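Side-chain contacts in thiamine-monophosphate kinase (Stenotrophomonas maltophilia, PDB 6XEP), which probably catalyses the ATP-dependent phosphorylation of thiamine monophosphate to thiamine diphosphate, the active form of vitamin B1: residues D193-S196 against L197-R200; H61-V64 against E65-A68. One frame throughout, in Å; residues are numbered along the deposited sequence.

Interaction 1 (D193-S196 against L197-R200); sequences DYES and LRLR. With EDO (1,2-ethanediol), chain C.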
ATOM      1  N   ASP A 193       9.796 -11.423 -33.167  1.00 21.20           N
ATOM      2  CA  ASP A 193       9.060 -12.362 -32.318  1.00 21.06           C
ATOM      3  C   ASP A 193       9.637 -12.391 -30.913  1.00 20.37           C
ATOM      4  O   ASP A 193       8.881 -12.484 -29.944  1.00 14.68           O
ATOM      5  CB  ASP A 193       9.054 -13.776 -32.893  1.00 20.77           C
ATOM      6  CG  ASP A 193       8.314 -13.864 -34.212  1.00 29.74           C
ATOM      7  OD1 ASP A 193       7.384 -13.058 -34.426  1.00 26.13           O
ATOM      8  OD2 ASP A 193       8.675 -14.728 -35.034  1.00 26.40           O
ATOM      9  N   TYR A 194      10.971 -12.320 -30.778  1.00 15.90           N
ATOM     10  CA  TYR A 194      11.541 -12.262 -29.434  1.00 17.92           C
ATOM     11  C   TYR A 194      11.122 -10.990 -28.724  1.00 16.37           C
ATOM     12  O   TYR A 194      10.787 -11.009 -27.533  1.00 15.78           O
ATOM     13  CB  TYR A 194      13.064 -12.345 -29.481  1.00 18.79           C
ATOM     14  CG  TYR A 194      13.580 -13.719 -29.803  1.00 19.73           C
ATOM     15  CD1 TYR A 194      13.909 -14.614 -28.789  1.00 21.72           C
ATOM     16  CD2 TYR A 194      13.740 -14.128 -31.123  1.00 24.58           C
ATOM     17  CE1 TYR A 194      14.380 -15.883 -29.083  1.00 23.85           C
ATOM     18  CE2 TYR A 194      14.207 -15.402 -31.420  1.00 29.47           C
ATOM     19  CZ  TYR A 194      14.528 -16.267 -30.395  1.00 27.32           C
ATOM     20  OH  TYR A 194      14.992 -17.527 -30.692  1.00 34.27           O
ATOM     21  N   GLU A 195      11.141  -9.868 -29.439  1.00 16.41           N
ATOM     22  CA  GLU A 195      10.784  -8.606 -28.807  1.00 18.04           C
ATOM     23  C   GLU A 195       9.319  -8.603 -28.373  1.00 17.66           C
ATOM     24  O   GLU A 195       8.987  -8.038 -27.321  1.00 14.63           O
ATOM     25  CB  GLU A 195      11.115  -7.451 -29.763  1.00 18.60           C
ATOM     26  CG  GLU A 195      10.775  -6.081 -29.224  1.00 18.82           C
ATOM     27  CD  GLU A 195      11.670  -5.637 -28.071  1.00 22.06           C
ATOM     28  OE1 GLU A 195      12.606  -6.373 -27.679  1.00 23.07           O
ATOM     29  OE2 GLU A 195      11.423  -4.530 -27.552  1.00 26.51           O
ATOM     30  N   SER A 196       8.436  -9.241 -29.151  1.00 16.17           N
ATOM     31  CA  SER A 196       7.028  -9.319 -28.773  0.54 14.71           C
ATOM     32  C   SER A 196       6.865 -10.056 -27.452  1.00 16.40           C
ATOM     33  O   SER A 196       6.174  -9.580 -26.544  1.00 17.08           O
ATOM     34  CB  SER A 196       6.215 -10.016 -29.869  0.54 19.15           C
ATOM     35  OG  SER A 196       6.261  -9.316 -31.105  0.54 20.93           O
ATOM     36  N   LEU A 197       7.500 -11.232 -27.329  1.00 12.87           N
ATOM     37  CA  LEU A 197       7.415 -11.983 -26.087  1.00 14.71           C
ATOM     38  C   LEU A 197       8.063 -11.210 -24.954  1.00 14.61           C
ATOM     39  O   LEU A 197       7.536 -11.189 -23.836  1.00 15.93           O
ATOM     40  CB  LEU A 197       8.073 -13.358 -26.236  1.00 15.32           C
ATOM     41  CG  LEU A 197       7.422 -14.322 -27.240  1.00 13.13           C
ATOM     42  CD1 LEU A 197       8.078 -15.695 -27.195  1.00 13.68           C
ATOM     43  CD2 LEU A 197       5.922 -14.429 -27.015  1.00 14.73           C
ATOM     44  N   ARG A 198       9.210 -10.565 -25.223  1.00 15.34           N
ATOM     45  CA  ARG A 198       9.909  -9.828 -24.170  1.00 13.98           C
ATOM     46  C   ARG A 198       8.997  -8.783 -23.548  1.00 13.88           C
ATOM     47  O   ARG A 198       8.923  -8.654 -22.321  1.00 16.25           O
ATOM     48  CB  ARG A 198      11.178  -9.167 -24.725  1.00 12.98           C
ATOM     49  CG  ARG A 198      12.074  -8.543 -23.640  1.00 13.80           C
ATOM     50  CD  ARG A 198      13.304  -7.820 -24.206  1.00 16.62           C
ATOM     51  NE  ARG A 198      12.976  -6.551 -24.878  1.00 17.21           N
ATOM     52  CZ  ARG A 198      13.069  -5.347 -24.311  1.00 18.63           C
ATOM     53  NH1 ARG A 198      13.490  -5.221 -23.058  1.00 17.94           N
ATOM     54  NH2 ARG A 198      12.754  -4.258 -25.006  1.00 21.57           N
ATOM     55  N   LEU A 199       8.270  -8.038 -24.383  1.00 15.90           N
ATOM     56  CA  LEU A 199       7.410  -6.978 -23.863  1.00 14.07           C
ATOM     57  C   LEU A 199       6.118  -7.504 -23.235  1.00 14.12           C
ATOM     58  O   LEU A 199       5.518  -6.809 -22.403  1.00 12.29           O
ATOM     59  CB  LEU A 199       7.090  -5.981 -24.976  1.00 14.09           C
ATOM     60  CG  LEU A 199       8.292  -5.127 -25.395  1.00 18.14           C
ATOM     61  CD1 LEU A 199       7.891  -4.118 -26.443  1.00 24.88           C
ATOM     62  CD2 LEU A 199       8.855  -4.428 -24.189  1.00 19.31           C
ATOM     63  N   ARG A 200       5.668  -8.704 -23.600  1.00 13.51           N
ATOM     64  CA  ARG A 200       4.543  -9.289 -22.870  1.00 14.92           C
ATOM     65  C   ARG A 200       4.933  -9.670 -21.448  1.00 13.30           C
ATOM     66  O   ARG A 200       4.107  -9.568 -20.533  1.00 13.97           O
ATOM     67  CB  ARG A 200       4.000 -10.502 -23.623  1.00 13.83           C
ATOM     68  CG  ARG A 200       3.313 -10.134 -24.935  1.00 11.84           C
ATOM     69  CD  ARG A 200       1.939  -9.533 -24.691  1.00 15.79           C
ATOM     70  NE  ARG A 200       0.938 -10.561 -24.369  1.00 15.40           N
ATOM     71  CZ  ARG A 200      -0.196 -10.311 -23.727  1.00 19.03           C
ATOM     72  NH1 ARG A 200      -0.472  -9.069 -23.328  1.00 16.40           N
ATOM     73  NH2 ARG A 200      -1.057 -11.302 -23.487  1.00 18.51           N
TER
HETATM   74  C1  EDO C 402      12.140 -13.268 -34.565  1.00 35.49           C
HETATM   75  O1  EDO C 402      11.173 -12.571 -35.377  1.00 35.16           O
HETATM   76  C2  EDO C 402      12.455 -14.656 -35.126  1.00 37.68           C
HETATM   77  O2  EDO C 402      11.288 -15.496 -35.185  1.00 35.74           O

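Interaction 2 (H61-V64 against E65-A68); sequences HFPV and ETRA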
ATOM      1  N   HIS A  61       9.501 -11.330  -8.507  1.00 11.25           N
ATOM      2  CA  HIS A  61       8.458 -11.021  -9.467  1.00 13.86           C
ATOM      3  C   HIS A  61       9.014 -10.452 -10.760  1.00 13.82           C
ATOM      4  O   HIS A  61       8.264 -10.296 -11.734  1.00 16.19           O
ATOM      5  CB  HIS A  61       7.447 -10.044  -8.841  1.00 13.85           C
ATOM      6  CG  HIS A  61       6.855 -10.556  -7.564  1.00 12.50           C
ATOM      7  ND1 HIS A  61       7.453 -10.366  -6.337  1.00 13.80           N
ATOM      8  CD2 HIS A  61       5.743 -11.293  -7.327  1.00 17.09           C
ATOM      9  CE1 HIS A  61       6.732 -10.955  -5.401  1.00 16.39           C
ATOM     10  NE2 HIS A  61       5.680 -11.512  -5.974  1.00 16.17           N
ATOM     11  N   PHE A  62      10.306 -10.126 -10.788  1.00 14.03           N
ATOM     12  CA  PHE A  62      10.944  -9.662 -12.013  1.00 16.30           C
ATOM     13  C   PHE A  62      12.419 -10.006 -11.919  1.00 15.13           C
ATOM     14  O   PHE A  62      13.005  -9.917 -10.824  1.00 14.25           O
ATOM     15  CB  PHE A  62      10.759  -8.156 -12.262  1.00 15.70           C
ATOM     16  CG  PHE A  62      11.210  -7.257 -11.118  1.00 15.32           C
ATOM     17  CD1 PHE A  62      12.499  -6.741 -11.084  1.00 17.44           C
ATOM     18  CD2 PHE A  62      10.314  -6.879 -10.123  1.00 15.02           C
ATOM     19  CE1 PHE A  62      12.906  -5.897 -10.050  1.00 16.70           C
ATOM     20  CE2 PHE A  62      10.712  -6.039  -9.083  1.00 16.10           C
ATOM     21  CZ  PHE A  62      12.013  -5.531  -9.060  1.00 15.03           C
ATOM     22  N   PRO A  63      13.031 -10.449 -13.012  1.00 15.14           N
ATOM     23  CA  PRO A  63      14.479 -10.689 -12.992  1.00 13.54           C
ATOM     24  C   PRO A  63      15.229  -9.419 -12.622  1.00 14.99           C
ATOM     25  O   PRO A  63      14.777  -8.305 -12.891  1.00 16.11           O
ATOM     26  CB  PRO A  63      14.787 -11.135 -14.425  1.00 17.69           C
ATOM     27  CG  PRO A  63      13.474 -11.751 -14.901  1.00 16.93           C
ATOM     28  CD  PRO A  63      12.390 -10.909 -14.258  1.00 13.86           C
ATOM     29  N   VAL A  64      16.371  -9.593 -11.954  1.00 16.64           N
ATOM     30  CA  VAL A  64      17.068  -8.432 -11.411  1.00 20.44           C
ATOM     31  C   VAL A  64      17.485  -7.470 -12.517  1.00 17.07           C
ATOM     32  O   VAL A  64      17.502  -6.250 -12.315  1.00 20.88           O
ATOM     33  CB  VAL A  64      18.267  -8.879 -10.559  1.00 21.13           C
ATOM     34  CG1 VAL A  64      19.112  -7.679 -10.157  1.00 25.92           C
ATOM     35  CG2 VAL A  64      17.773  -9.609  -9.308  1.00 24.85           C
ATOM     36  N   GLU A  65      17.751  -7.979 -13.717  1.00 17.13           N
ATOM     37  CA  GLU A  65      18.173  -7.101 -14.792  1.00 17.96           C
ATOM     38  C   GLU A  65      17.017  -6.329 -15.432  1.00 16.96           C
ATOM     39  O   GLU A  65      17.273  -5.546 -16.343  1.00 15.30           O
ATOM     40  CB  GLU A  65      18.906  -7.904 -15.858  1.00 19.90           C
ATOM     41  CG  GLU A  65      18.060  -8.988 -16.459  1.00 23.46           C
ATOM     42  CD  GLU A  65      18.426 -10.370 -15.938  1.00 33.55           C
ATOM     43  OE1 GLU A  65      18.408 -10.618 -14.688  1.00 23.49           O
ATOM     44  OE2 GLU A  65      18.746 -11.205 -16.808  1.00 21.53           O
ATOM     45  N   THR A  66      15.773  -6.516 -14.985  1.00 15.90           N
ATOM     46  CA  THR A  66      14.660  -5.732 -15.526  1.00 16.75           C
ATOM     47  C   THR A  66      14.948  -4.241 -15.366  1.00 16.94           C
ATOM     48  O   THR A  66      15.375  -3.788 -14.300  1.00 13.79           O
ATOM     49  CB  THR A  66      13.337  -6.085 -14.835  1.00 14.81           C
ATOM     50  OG1 THR A  66      13.089  -7.502 -14.922  1.00 13.67           O
ATOM     51  CG2 THR A  66      12.168  -5.326 -15.517  1.00 13.16           C
ATOM     52  N   ARG A  67      14.733  -3.478 -16.437  1.00 14.45           N
ATOM     53  CA  ARG A  67      15.028  -2.047 -16.399  1.00 14.30           C
ATOM     54  C   ARG A  67      13.975  -1.278 -15.607  1.00 14.13           C
ATOM     55  O   ARG A  67      12.826  -1.697 -15.478  1.00 13.03           O
ATOM     56  CB  ARG A  67      15.114  -1.485 -17.820  1.00 13.16           C
ATOM     57  CG  ARG A  67      16.270  -2.055 -18.647  1.00 16.63           C
ATOM     58  CD  ARG A  67      17.600  -1.579 -18.167  1.00 17.46           C
ATOM     59  NE  ARG A  67      17.755  -0.142 -18.390  1.00 21.08           N
ATOM     60  CZ  ARG A  67      18.153   0.395 -19.537  1.00 21.94           C
ATOM     61  NH1 ARG A  67      18.441  -0.383 -20.577  1.00 21.31           N
ATOM     62  NH2 ARG A  67      18.264   1.711 -19.645  1.00 18.90           N
ATOM     63  N   ALA A  68      14.386  -0.118 -15.081  1.00 13.55           N
ATOM     64  CA  ALA A  68      13.512   0.695 -14.229  1.00 12.68           C
ATOM     65  C   ALA A  68      12.163   1.005 -14.884  1.00 12.52           C
ATOM     66  O   ALA A  68      11.113   0.911 -14.237  1.00 12.19           O
ATOM     67  CB  ALA A  68      14.240   1.995 -13.859  1.00 13.78           C
TER

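Interaction 1 (D193-S196 against L197-R200)
Glu195 and Arg198, one helical turn apart on helix 192-202, run side by side and join in a two-pronged salt bridge. Along Arg198, CB packs 3.4 Å from Tyr194 O, and CG, anti to the backbone N (chi1 -172°), continues an extended chain as far as CD, which comes within 3.8 Å of Glu195 OE1. A bend at chi3 swings the guanidinium across to lie beside the carboxylate. Arg198 NE donates to Glu195 OE1 at 2.8 Å, reaching that oxygen from above the carboxylate plane, whereas Arg198 NH2 meets the syn lone pair of Glu195 OE2 at 2.9 Å. Both oxygens lie close to the guanidinium plane, and the two flat groups are turned 34° apart. Leu199 CD2 sits over one guanidinium face, offset toward its rim, 4.0 Å above the plane. The remaining nitrogen, NH1, donates to Leu185 O, and Glu195 OE1 also accepts from Thr189 N, so the pair holds the preceding loop against the helix. In the backbone the i to i+4 bonding of an alpha helix continues, with Arg198 N donating to Tyr194 O at 2.8 Å. Tyr194 and Leu197 pack on helix 170-179. With one nitrogen bound to each carboxylate oxygen and NH1 engaged elsewhere, the guanidinium is fixed in rotation, and the paired charges probably keep Glu195 ionised.

Interaction 2 (H61-V64 against E65-A68)
Thr66 lies obliquely across Phe62, its OG1 3.6 Å from Phe62 CB and its CB 3.9 Å from Phe62 CD1. Thr66 is the last residue of a type I beta turn that starts at Pro63, and Phe62 directly precedes that turn, which is part of the loop between strand 48-57 and helix 68-85 in the PurM-like N-terminal half of the protein. Thr66 N closes the turn by donating to Pro63 O at 2.9 Å, approaching from above the carbonyl plane. The hydroxyl of the same residue donates to the same oxygen; because OG1 stands beside its own backbone N (chi1 -55°), side chain and main chain reach Pro63 O together, and this one acceptor is gripped twice. Phe62 CG takes the position between its backbone N and carbonyl carbon (chi1 55°), which brings Phe62 CD1 up to the Thr66 side chain while the ring also packs on Leu56 and Ile71. Within the turn, Glu65 bends at chi2 and carries OE1 back to 3.7 Å from Pro63 CB, while its OE2 accepts from Trp178 NE1. His61, predicted to bind substrate, precedes the turn; its NE2 is hydrogen-bonded to Thr131 OG1 of the second subunit, and its ring stacks on His8, an expression-tag residue of that subunit. Thr66 OG1 also touches the proline ring, 3.5 Å from Pro63 CD.

Overall arrangement
From the N terminus, interaction 2 comes first: it closes the short turn at residues 63-66 after strand 48-57 and leads into helix 68-85, with Arg67 as its N-cap. Interaction 1 follows more than a hundred residues later, within helix 192-202, and closes no loop of its own. The two are in series, neither nesting nor crossing, and lie in the N-terminal and C-terminal PurM-like regions respectively. The centres of interactions 1 and 2 are 15 Å apart, and the nearest atoms of interactions 1 and 2 are about 6 Å apart, without touching. Leu185 approaches both, touching Pro63 and accepting from Arg198 through its carbonyl oxygen, while helix 170-179 supplies partners to each.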